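Local coordinates for protein VP5 (Halorubrum pleomorphic virus 6, PDB 6QGL) that is an envelope protein of a haloarchaeal pleomorphic virus and probably drives fusion of the viral and host membranes, at residues A[25-30]-A[276-281]; A[135-138]-A[144-147]; A[170-173]-A[179-182]; A[372-377]-A[382-387]; A[450-455]-A[462-467]. All coordinates share one frame; numbering follows the deposited sequence.

Contact 1: residues A[25-30]-A[276-281]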
# COMPACT_ATOMS: atom_id res chain seq x y z
N THR A 25 -10.66 0.05 -2.11
CA THR A 25 -11.34 -0.51 -3.29
C THR A 25 -12.65 -1.19 -2.90
O THR A 25 -13.42 -1.56 -3.78
CB THR A 25 -10.43 -1.49 -4.04
OG1 THR A 25 -10.08 -2.57 -3.18
CG2 THR A 25 -9.18 -0.83 -4.61
N LEU A 26 -12.90 -1.38 -1.59
CA LEU A 26 -14.10 -2.08 -1.12
C LEU A 26 -14.97 -1.30 -0.13
O LEU A 26 -16.12 -1.69 0.08
CB LEU A 26 -13.71 -3.45 -0.52
CG LEU A 26 -12.86 -4.37 -1.40
CD1 LEU A 26 -12.21 -5.46 -0.59
CD2 LEU A 26 -13.67 -4.96 -2.55
N ARG A 27 -14.43 -0.23 0.48
CA ARG A 27 -15.16 0.57 1.49
C ARG A 27 -14.70 2.01 1.48
O ARG A 27 -13.64 2.30 0.93
CB ARG A 27 -14.90 0.01 2.90
CG ARG A 27 -15.32 -1.43 3.11
CD ARG A 27 -14.80 -2.02 4.41
NE ARG A 27 -13.35 -2.16 4.42
CZ ARG A 27 -12.67 -3.20 3.94
NH1 ARG A 27 -13.31 -4.22 3.38
NH2 ARG A 27 -11.35 -3.22 4.02
N GLU A 28 -15.46 2.91 2.15
CA GLU A 28 -15.09 4.31 2.31
C GLU A 28 -13.82 4.32 3.17
O GLU A 28 -13.81 3.75 4.26
CB GLU A 28 -16.22 5.12 2.96
CG GLU A 28 -15.86 6.59 3.17
CD GLU A 28 -16.98 7.54 3.57
OE1 GLU A 28 -18.12 7.08 3.79
OE2 GLU A 28 -16.70 8.75 3.66
N PHE A 29 -12.74 4.88 2.62
CA PHE A 29 -11.44 4.93 3.28
C PHE A 29 -11.12 6.32 3.81
O PHE A 29 -11.20 7.30 3.07
CB PHE A 29 -10.34 4.43 2.32
CG PHE A 29 -8.93 4.46 2.86
CD1 PHE A 29 -8.47 3.44 3.68
CD2 PHE A 29 -8.07 5.49 2.52
CE1 PHE A 29 -7.16 3.47 4.18
CE2 PHE A 29 -6.76 5.52 3.03
CZ PHE A 29 -6.32 4.51 3.85
N GLU A 30 -10.75 6.39 5.10
CA GLU A 30 -10.39 7.64 5.75
C GLU A 30 -8.91 7.94 5.52
O GLU A 30 -8.07 7.06 5.70
CB GLU A 30 -10.73 7.61 7.25
CG GLU A 30 -12.19 7.94 7.52
CD GLU A 30 -12.59 8.13 8.97
OE1 GLU A 30 -11.83 8.79 9.73
OE2 GLU A 30 -13.67 7.64 9.36
N GLU A 276 -19.06 -7.84 1.03
CA GLU A 276 -19.85 -7.76 2.26
C GLU A 276 -19.20 -8.55 3.40
O GLU A 276 -19.18 -8.07 4.53
CB GLU A 276 -21.28 -8.28 2.04
CG GLU A 276 -22.21 -7.29 1.36
CD GLU A 276 -23.52 -7.85 0.84
OE1 GLU A 276 -23.58 -9.06 0.54
OE2 GLU A 276 -24.49 -7.06 0.72
N ARG A 277 -18.64 -9.74 3.09
CA ARG A 277 -17.94 -10.62 4.03
C ARG A 277 -16.75 -9.90 4.67
O ARG A 277 -16.63 -9.91 5.90
CB ARG A 277 -17.48 -11.90 3.30
CG ARG A 277 -16.92 -13.00 4.20
CD ARG A 277 -17.90 -14.15 4.38
NE ARG A 277 -18.26 -14.76 3.10
CZ ARG A 277 -19.41 -15.38 2.86
NH1 ARG A 277 -19.65 -15.89 1.66
NH2 ARG A 277 -20.33 -15.48 3.81
N ALA A 278 -15.88 -9.26 3.85
CA ALA A 278 -14.70 -8.52 4.28
C ALA A 278 -15.02 -7.27 5.11
O ALA A 278 -14.29 -6.98 6.05
CB ALA A 278 -13.84 -8.15 3.08
N THR A 279 -16.11 -6.54 4.76
CA THR A 279 -16.54 -5.33 5.48
C THR A 279 -17.02 -5.68 6.90
O THR A 279 -16.85 -4.87 7.81
CB THR A 279 -17.63 -4.57 4.70
OG1 THR A 279 -18.80 -5.38 4.62
CG2 THR A 279 -17.20 -4.17 3.30
N MET A 280 -17.62 -6.88 7.08
CA MET A 280 -18.09 -7.36 8.38
C MET A 280 -16.90 -7.75 9.26
O MET A 280 -17.01 -7.73 10.49
CB MET A 280 -19.07 -8.54 8.23
CG MET A 280 -20.35 -8.22 7.46
SD MET A 280 -21.47 -7.02 8.24
CE MET A 280 -21.26 -5.62 7.14
N MET A 281 -15.75 -8.07 8.62
CA MET A 281 -14.49 -8.40 9.30
C MET A 281 -13.99 -7.16 10.03
O MET A 281 -13.30 -7.29 11.03
CB MET A 281 -13.41 -8.88 8.32
CG MET A 281 -13.79 -10.10 7.51
SD MET A 281 -14.17 -11.60 8.45
CE MET A 281 -12.62 -11.92 9.21
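R27 laid against T279 makes this a side-chain packing contact between the irregular chain ahead of helix 43-66 and the short helix 274-283, part way between core and surface in the helical region. The two backbones stay well apart, the nearest CA pair, R27 and T279, being 7.3 Å from each other, and side chains bridge the space. The aliphatic part of R27 does the touching: its CG lies 3.3 Å from T279 CG2, and its CD 3.4 Å from the same T279 CG2. The side chains of R27 and T279 run antiparallel, flank to flank, and the chain of R27 is bent at chi3 (-66°), which carries the guanidinium on past the threonine. T279 CG2 then sits at the edge of that flat group, in its plane, while A278 CB comes within 4.0 Å of R27 NH1. The charge finds its partner on the following helix 289-296, where D293 forms a salt bridge with R27 NH2. One long side chain thus spans two successive helices of a region assigned to the envelope protein N-terminal family, with its stem on the first and its head on the second. The hydroxyl of T279 turns the other way, chi1 65° directing it back along its own helix, where OG1 donates to E276 O at 2.7 Å. That same carbonyl oxygen also accepts from M280 N, at 3.2 Å. L26 adds a second tie, its carbonyl oxygen accepting a hydrogen bond from R275 NE just ahead of the segment 276-281.

Contact 2: residues A[135-138]-A[144-147]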
# COMPACT_ATOMS: atom_id res chain seq x y z
N GLN A 135 3.69 26.43 3.94
CA GLN A 135 3.31 27.53 4.84
C GLN A 135 4.20 27.59 6.08
O GLN A 135 4.54 28.69 6.52
CB GLN A 135 1.83 27.45 5.23
CG GLN A 135 0.86 27.92 4.13
CD GLN A 135 1.00 29.38 3.72
OE1 GLN A 135 1.34 30.26 4.53
NE2 GLN A 135 0.74 29.66 2.46
N THR A 136 4.59 26.41 6.62
CA THR A 136 5.48 26.27 7.78
C THR A 136 6.86 26.84 7.44
O THR A 136 7.35 27.68 8.19
CB THR A 136 5.50 24.81 8.28
OG1 THR A 136 4.21 24.49 8.80
CG2 THR A 136 6.53 24.57 9.36
N VAL A 137 7.46 26.42 6.30
CA VAL A 137 8.76 26.89 5.80
C VAL A 137 8.75 28.42 5.64
O VAL A 137 9.70 29.08 6.06
CB VAL A 137 9.18 26.13 4.51
CG1 VAL A 137 10.40 26.77 3.84
CG2 VAL A 137 9.45 24.67 4.81
N ILE A 138 7.65 28.97 5.08
CA ILE A 138 7.45 30.41 4.89
C ILE A 138 7.45 31.14 6.25
O ILE A 138 8.06 32.21 6.36
CB ILE A 138 6.15 30.68 4.06
CG1 ILE A 138 6.35 30.29 2.57
CG2 ILE A 138 5.67 32.14 4.17
CD1 ILE A 138 5.09 30.10 1.80
N GLY A 144 14.68 27.29 3.40
CA GLY A 144 14.30 27.77 2.08
C GLY A 144 13.21 26.93 1.45
O GLY A 144 13.08 25.74 1.76
N LEU A 145 12.42 27.55 0.55
CA LEU A 145 11.35 26.89 -0.19
C LEU A 145 11.89 25.80 -1.09
O LEU A 145 11.20 24.82 -1.35
CB LEU A 145 10.54 27.90 -1.01
CG LEU A 145 9.56 28.78 -0.25
CD1 LEU A 145 9.11 29.93 -1.11
CD2 LEU A 145 8.34 28.00 0.21
N SER A 146 13.15 25.96 -1.55
CA SER A 146 13.87 24.99 -2.39
C SER A 146 13.98 23.63 -1.70
O SER A 146 14.20 22.62 -2.38
CB SER A 146 15.25 25.52 -2.76
OG SER A 146 16.06 25.69 -1.60
N TYR A 147 13.83 23.59 -0.36
CA TYR A 147 13.90 22.35 0.39
C TYR A 147 12.61 21.53 0.27
O TYR A 147 12.69 20.30 0.13
CB TYR A 147 14.25 22.60 1.88
CG TYR A 147 14.43 21.30 2.64
CD1 TYR A 147 15.63 20.60 2.60
CD2 TYR A 147 13.36 20.72 3.32
CE1 TYR A 147 15.78 19.38 3.24
CE2 TYR A 147 13.49 19.49 3.96
CZ TYR A 147 14.71 18.83 3.93
OH TYR A 147 14.85 17.63 4.58
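Near the end of helix 97-140 the backbone at V137 comes alongside the start of the short helix 145-148, the closest CA atoms being those of V137 and L145 at 6.5 Å. The CB of V137 is directed toward the returning chain. Its CG1, placed anti to the backbone N by a chi1 of 170°, meets the main chain at the turn, 3.5 Å from G144 O and 3.9 Å from L145 N. The methyl therefore rests on the peptide that leads into the second helix. The same G144 O accepts from Y147 N at 3.1 Å, a bond within the turn.

Next along, the end of L145 reaches I138 of helix 97-140. The two side chains cross obliquely, the CD2 methyl of L145 against the CG1 methylene of I138, with L145 CD2 3.8 Å from I138 CG1 and 4.2 Å from I138 CD1. This methyl also lies 4.4 Å from V137 CG1, close enough to join the two apolar contacts into one small patch. All of the contact is van der Waals in character. L50 of helix 43-66 packs on V137 and also on Y147, while F156 and L159 from the loop beyond touch L145, extending the patch to both neighbours. The arrangement is that of a long helix followed by a short loop and a brief, weakly bonded helical turn, which folds back on the last turns of the long helix.

Contact 3: residues A[170-173]-A[179-182]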
# COMPACT_ATOMS: atom_id res chain seq x y z
N ASP A 170 -9.53 24.31 -7.41
CA ASP A 170 -10.71 23.45 -7.32
C ASP A 170 -11.10 22.98 -8.71
O ASP A 170 -11.34 23.80 -9.60
CB ASP A 170 -11.88 24.18 -6.64
CG ASP A 170 -11.78 24.34 -5.13
OD1 ASP A 170 -10.77 23.88 -4.54
OD2 ASP A 170 -12.72 24.90 -4.53
N THR A 171 -11.13 21.65 -8.90
CA THR A 171 -11.50 21.02 -10.16
C THR A 171 -12.68 20.09 -9.91
O THR A 171 -12.58 19.18 -9.08
CB THR A 171 -10.28 20.32 -10.79
OG1 THR A 171 -9.26 21.30 -10.99
CG2 THR A 171 -10.60 19.64 -12.12
N THR A 172 -13.80 20.34 -10.60
CA THR A 172 -15.02 19.55 -10.47
C THR A 172 -14.91 18.24 -11.26
O THR A 172 -14.64 18.26 -12.47
CB THR A 172 -16.26 20.38 -10.84
OG1 THR A 172 -16.31 21.55 -10.02
CG2 THR A 172 -17.57 19.61 -10.69
N VAL A 173 -15.13 17.12 -10.56
CA VAL A 173 -15.14 15.76 -11.10
C VAL A 173 -16.61 15.32 -11.04
O VAL A 173 -17.25 15.46 -10.00
CB VAL A 173 -14.19 14.82 -10.32
CG1 VAL A 173 -14.41 13.35 -10.68
CG2 VAL A 173 -12.73 15.20 -10.54
N THR A 179 -23.37 13.11 -8.38
CA THR A 179 -22.79 14.11 -7.47
C THR A 179 -21.48 14.67 -8.03
O THR A 179 -20.87 14.06 -8.92
CB THR A 179 -22.57 13.53 -6.06
OG1 THR A 179 -21.56 12.52 -6.09
CG2 THR A 179 -23.85 13.00 -5.42
N ASN A 180 -21.04 15.82 -7.50
CA ASN A 180 -19.78 16.46 -7.88
C ASN A 180 -18.76 16.33 -6.76
O ASN A 180 -19.12 16.47 -5.59
CB ASN A 180 -19.99 17.94 -8.22
CG ASN A 180 -20.87 18.23 -9.41
OD1 ASN A 180 -21.60 19.23 -9.43
ND2 ASN A 180 -20.84 17.39 -10.44
N PHE A 181 -17.50 16.07 -7.12
CA PHE A 181 -16.40 15.97 -6.17
C PHE A 181 -15.34 17.01 -6.52
O PHE A 181 -15.01 17.19 -7.69
CB PHE A 181 -15.79 14.55 -6.15
CG PHE A 181 -14.69 14.36 -5.12
CD1 PHE A 181 -14.99 14.11 -3.79
CD2 PHE A 181 -13.35 14.44 -5.49
CE1 PHE A 181 -13.97 13.95 -2.85
CE2 PHE A 181 -12.34 14.30 -4.54
CZ PHE A 181 -12.65 14.04 -3.23
N THR A 182 -14.81 17.69 -5.49
CA THR A 182 -13.77 18.69 -5.68
C THR A 182 -12.39 18.03 -5.60
O THR A 182 -11.93 17.67 -4.51
CB THR A 182 -13.95 19.89 -4.74
OG1 THR A 182 -15.23 20.48 -4.95
CG2 THR A 182 -12.88 20.95 -4.93
O HOH W 1 -15.07 22.13 -7.66
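V173 and F181 form the tight part of this contact, an antiparallel hydrogen-bonded pair gripped by two main-chain bonds. V173 N donates to F181 O at 2.9 Å, and F181 N returns the bond to V173 O at 3.0 Å. V173 O also receives a CA-H...O contact from N180 CA at 3.4 Å. The side chains of the pair share one face of the sheet, meeting mainly at CB, and that face lies on helix 97-140: Y120 touches both V173 and F181, and T117 and N124 also border the phenyl ring.

The other face, with T172 and T182, is looser and largely exposed. These two make the non-hydrogen-bonded pair, and a water joins their hydroxyls, 2.7 Å from T172 OG1 and 3.2 Å from T182 OG1. Around it the contacts are diagonal and slight. With OG1 beside the backbone N (chi1 -58°), T182 turns CG2 toward D170, and the methyl comes to 3.6 Å from D170 CG, the carboxylate carbon. At the far end T172 CG2 lies 3.8 Å from N180 CG, slanting across the amide side chain. The axes of the short strands run at 153°, close to antiparallel. This is a beta hairpin, its strands 166-174 and 180-189 forming one margin of a four-stranded meander whose face with V173 and F181 rests on helix 97-140.

Contact 4: residues A[372-377]-A[382-387]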
# COMPACT_ATOMS: atom_id res chain seq x y z
N ILE A 372 29.04 0.32 22.16
CA ILE A 372 28.87 -0.68 21.11
C ILE A 372 28.67 0.07 19.79
O ILE A 372 27.83 0.97 19.73
CB ILE A 372 27.66 -1.62 21.42
CG1 ILE A 372 27.82 -2.31 22.79
CG2 ILE A 372 27.43 -2.64 20.30
CD1 ILE A 372 26.51 -2.75 23.41
N THR A 373 29.44 -0.28 18.74
CA THR A 373 29.33 0.37 17.43
C THR A 373 28.91 -0.61 16.34
O THR A 373 29.44 -1.72 16.26
CB THR A 373 30.62 1.14 17.08
OG1 THR A 373 31.09 1.85 18.23
CG2 THR A 373 30.44 2.12 15.93
N ILE A 374 27.94 -0.19 15.50
CA ILE A 374 27.42 -0.96 14.36
C ILE A 374 27.78 -0.24 13.05
O ILE A 374 27.89 0.99 13.06
CB ILE A 374 25.90 -1.28 14.51
CG1 ILE A 374 25.04 -0.00 14.61
CG2 ILE A 374 25.67 -2.21 15.71
CD1 ILE A 374 23.53 -0.18 14.43
N THR A 375 28.01 -0.99 11.96
CA THR A 375 28.45 -0.41 10.67
C THR A 375 27.32 -0.27 9.62
O THR A 375 27.60 -0.01 8.45
CB THR A 375 29.65 -1.19 10.11
OG1 THR A 375 29.26 -2.52 9.79
CG2 THR A 375 30.85 -1.20 11.05
N SER A 376 26.05 -0.40 10.05
CA SER A 376 24.87 -0.26 9.19
C SER A 376 23.71 0.36 9.96
O SER A 376 23.72 0.33 11.19
CB SER A 376 24.46 -1.61 8.61
OG SER A 376 25.28 -1.97 7.51
N GLU A 377 22.74 0.96 9.25
CA GLU A 377 21.59 1.62 9.87
C GLU A 377 20.65 0.60 10.55
O GLU A 377 20.23 -0.36 9.90
CB GLU A 377 20.83 2.49 8.85
CG GLU A 377 19.73 3.37 9.46
CD GLU A 377 19.54 4.75 8.86
OE1 GLU A 377 19.51 4.87 7.61
OE2 GLU A 377 19.39 5.71 9.64
N THR A 382 12.67 -2.63 15.22
CA THR A 382 13.47 -3.77 15.66
C THR A 382 14.51 -3.34 16.67
O THR A 382 14.94 -2.18 16.67
CB THR A 382 14.17 -4.51 14.49
OG1 THR A 382 15.20 -3.70 13.92
CG2 THR A 382 13.21 -5.01 13.42
N ALA A 383 14.94 -4.28 17.52
CA ALA A 383 15.98 -4.06 18.52
C ALA A 383 17.14 -5.00 18.24
O ALA A 383 16.93 -6.17 17.93
CB ALA A 383 15.43 -4.31 19.92
N ILE A 384 18.38 -4.47 18.31
CA ILE A 384 19.59 -5.27 18.10
C ILE A 384 20.00 -5.83 19.45
O ILE A 384 20.31 -5.06 20.37
CB ILE A 384 20.74 -4.50 17.38
CG1 ILE A 384 20.28 -3.95 16.01
CG2 ILE A 384 21.98 -5.40 17.21
CD1 ILE A 384 21.09 -2.80 15.48
N GLU A 385 19.93 -7.16 19.59
CA GLU A 385 20.29 -7.89 20.80
C GLU A 385 21.77 -8.26 20.69
O GLU A 385 22.13 -9.16 19.93
CB GLU A 385 19.41 -9.14 20.99
CG GLU A 385 17.95 -8.83 21.27
CD GLU A 385 17.14 -10.01 21.78
OE1 GLU A 385 16.57 -9.89 22.89
OE2 GLU A 385 17.06 -11.04 21.08
N VAL A 386 22.61 -7.51 21.41
CA VAL A 386 24.07 -7.67 21.40
C VAL A 386 24.50 -8.57 22.56
O VAL A 386 24.22 -8.26 23.72
CB VAL A 386 24.80 -6.30 21.43
CG1 VAL A 386 26.31 -6.47 21.32
CG2 VAL A 386 24.29 -5.37 20.33
N THR A 387 25.18 -9.68 22.24
CA THR A 387 25.70 -10.62 23.23
C THR A 387 27.21 -10.47 23.28
O THR A 387 27.88 -10.61 22.26
CB THR A 387 25.23 -12.06 22.93
OG1 THR A 387 23.81 -12.11 23.04
CG2 THR A 387 25.84 -13.09 23.88
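I374 holds its CG1 between the backbone N and the carbonyl carbon (chi1 60°), and an extended chi2 then carries CD1 toward segment 382-387. From the other strand I384 answers with CG1 anti to the carbonyl carbon (chi1 -57°) and a likewise extended chi2 of 158°. The two isoleucines consequently reach toward each other tip to tip, with I374 CD1 3.7 Å from I384 CD1. The second pair meets differently. I372 offers its short branch, and its CG2 nestles by both methyls of V386, 4.1 Å from V386 CG1 and 4.2 Å from V386 CG2, as the side chains pass alongside, heading opposite ways.

The main chains are far apart for strands, 8.5 Å between the CA atoms of I372 and V386 and 9.7 Å between those of I374 and I384. That spacing rules out direct strand pairing here; the segments face each other across an apolar layer, as in the interior of a beta sandwich. All four residues are buried, and on each strand the two touching residues are two apart, with CB toward the other segment. The contact is wholly hydrophobic, and methyl-to-methyl contacts carry it.

Neighbouring aromatic and aliphatic groups widen the layer: W360 and W409 touch I374, W401 touches I384, and V394 lies against both I372 and V386. Strand 371-374 is bonded on one side to strand 409-412 of a small three-stranded sheet, whereas strand 382-388 pairs with strands 393-397 and 422-431 of a separate five-stranded one, which puts this contact between the two sheets.

Contact 5: residues A[450-455]-A[462-467]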
# COMPACT_ATOMS: atom_id res chain seq x y z
N ASP A 450 12.29 -21.20 2.84
CA ASP A 450 12.99 -22.18 3.67
C ASP A 450 12.20 -23.48 3.80
O ASP A 450 12.68 -24.53 3.38
CB ASP A 450 13.33 -21.61 5.06
CG ASP A 450 14.22 -20.38 5.04
OD1 ASP A 450 15.24 -20.41 4.32
OD2 ASP A 450 13.91 -19.41 5.77
N LYS A 451 10.98 -23.39 4.36
CA LYS A 451 10.09 -24.53 4.55
C LYS A 451 8.62 -24.16 4.34
O LYS A 451 8.24 -23.01 4.54
CB LYS A 451 10.32 -25.19 5.94
CG LYS A 451 9.98 -24.30 7.14
CD LYS A 451 10.20 -25.01 8.47
CE LYS A 451 9.84 -24.13 9.64
NZ LYS A 451 10.06 -24.82 10.94
N LEU A 452 7.81 -25.16 3.95
CA LEU A 452 6.37 -25.02 3.74
C LEU A 452 5.65 -25.99 4.68
O LEU A 452 5.73 -27.20 4.49
CB LEU A 452 5.98 -25.25 2.27
CG LEU A 452 6.34 -24.13 1.29
CD1 LEU A 452 6.41 -24.65 -0.13
CD2 LEU A 452 5.35 -22.99 1.38
N VAL A 453 5.00 -25.44 5.71
CA VAL A 453 4.30 -26.18 6.76
C VAL A 453 2.80 -26.25 6.46
O VAL A 453 2.17 -25.20 6.33
CB VAL A 453 4.59 -25.56 8.16
CG1 VAL A 453 3.85 -26.29 9.28
CG2 VAL A 453 6.08 -25.51 8.46
N ASN A 454 2.22 -27.47 6.44
CA ASN A 454 0.77 -27.61 6.27
C ASN A 454 0.11 -26.91 7.47
O ASN A 454 0.70 -26.85 8.55
CB ASN A 454 0.35 -29.09 6.18
CG ASN A 454 -1.13 -29.32 5.91
OD1 ASN A 454 -1.93 -28.39 5.74
ND2 ASN A 454 -1.54 -30.57 5.87
N LYS A 455 -1.07 -26.32 7.26
CA LYS A 455 -1.83 -25.53 8.23
C LYS A 455 -2.13 -26.23 9.56
O LYS A 455 -1.94 -25.61 10.61
CB LYS A 455 -3.13 -25.00 7.59
CG LYS A 455 -3.99 -24.08 8.47
CD LYS A 455 -3.28 -22.78 8.83
CE LYS A 455 -4.15 -21.90 9.70
NZ LYS A 455 -3.41 -20.72 10.21
N SER A 462 6.71 -29.71 -0.60
CA SER A 462 7.65 -29.19 -1.59
C SER A 462 7.19 -27.87 -2.23
O SER A 462 7.96 -26.91 -2.20
CB SER A 462 7.93 -30.24 -2.67
OG SER A 462 8.52 -31.41 -2.12
N SER A 463 5.96 -27.83 -2.79
CA SER A 463 5.42 -26.65 -3.48
C SER A 463 4.16 -26.04 -2.83
O SER A 463 3.66 -26.56 -1.83
CB SER A 463 5.14 -26.98 -4.94
OG SER A 463 6.29 -27.44 -5.62
N THR A 464 3.66 -24.92 -3.42
CA THR A 464 2.46 -24.19 -3.01
C THR A 464 1.30 -24.43 -3.98
O THR A 464 1.54 -24.73 -5.16
CB THR A 464 2.74 -22.67 -2.95
OG1 THR A 464 3.33 -22.23 -4.17
CG2 THR A 464 3.58 -22.26 -1.76
N SER A 465 0.06 -24.26 -3.50
CA SER A 465 -1.15 -24.39 -4.31
C SER A 465 -2.08 -23.23 -4.00
O SER A 465 -2.58 -23.10 -2.87
CB SER A 465 -1.84 -25.74 -4.07
OG SER A 465 -2.86 -25.96 -5.02
N PHE A 466 -2.27 -22.35 -4.99
CA PHE A 466 -3.11 -21.16 -4.86
C PHE A 466 -4.53 -21.42 -5.32
O PHE A 466 -4.74 -22.22 -6.24
CB PHE A 466 -2.49 -19.97 -5.62
CG PHE A 466 -1.22 -19.47 -4.98
CD1 PHE A 466 0.01 -20.03 -5.29
CD2 PHE A 466 -1.26 -18.45 -4.04
CE1 PHE A 466 1.18 -19.58 -4.67
CE2 PHE A 466 -0.10 -18.00 -3.42
CZ PHE A 466 1.12 -18.56 -3.74
N THR A 467 -5.50 -20.77 -4.66
CA THR A 467 -6.93 -20.92 -4.97
C THR A 467 -7.63 -19.57 -5.09
O THR A 467 -7.29 -18.62 -4.37
CB THR A 467 -7.64 -21.82 -3.95
OG1 THR A 467 -7.37 -21.37 -2.63
CG2 THR A 467 -7.28 -23.30 -4.10
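L452 carries the contact from the strand side, reaching out of strand 447-454 to the loop chain at S462, S463 and T464. Ahead of it, D450 and K451 belong to the pairing with strand 305-311, where both are backbone-bonded to T308. At L452 the side chain points toward the loop and its two methyls divide the work. CD1 lies against two carbonyl oxygens, 3.4 Å from S462 O and 3.8 Å from S463 O. CD2 goes instead to a methyl, meeting T464 CG2 at 3.7 Å, with the leucine and threonine crossing at about a right angle. The threonine's torsion (chi1 51°) parts its branches, CG2 going to the leucine while OG1 turns to the backbone N of L332. L452 also touches A307 on the adjacent strand 305-311, and the loop covers it from the other segment. The chemistry is thus uneven: one buried apolar side chain lies against carbonyl oxygens and a methyl, while the loop is held alongside it by hydrogen bonds, L332 N donating to T464 OG1 and the hydroxyls of S463 and S333 bonded to each other.

Contacts 1, 2 and 3 lie in the first 281 residues of the chain. Contact 1 closes a long loop in sequence, inside which contacts 2 and 3 follow one another; contacts 4 and 5 come after it. Helix 97-140 links two of them, carrying one side of contact 2 and underlying the hairpin of contact 3, although their centres are 29 Å apart. Contact 4 lies in a separate pair of sheets, on the opposite side of the chain's centre from contacts 1 and 3, while contact 5 borders the six-stranded sheet, 33 Å from contact 4 between centres. None of the five touches another, consistent with an elongated protein built from a helical part and successive beta regions.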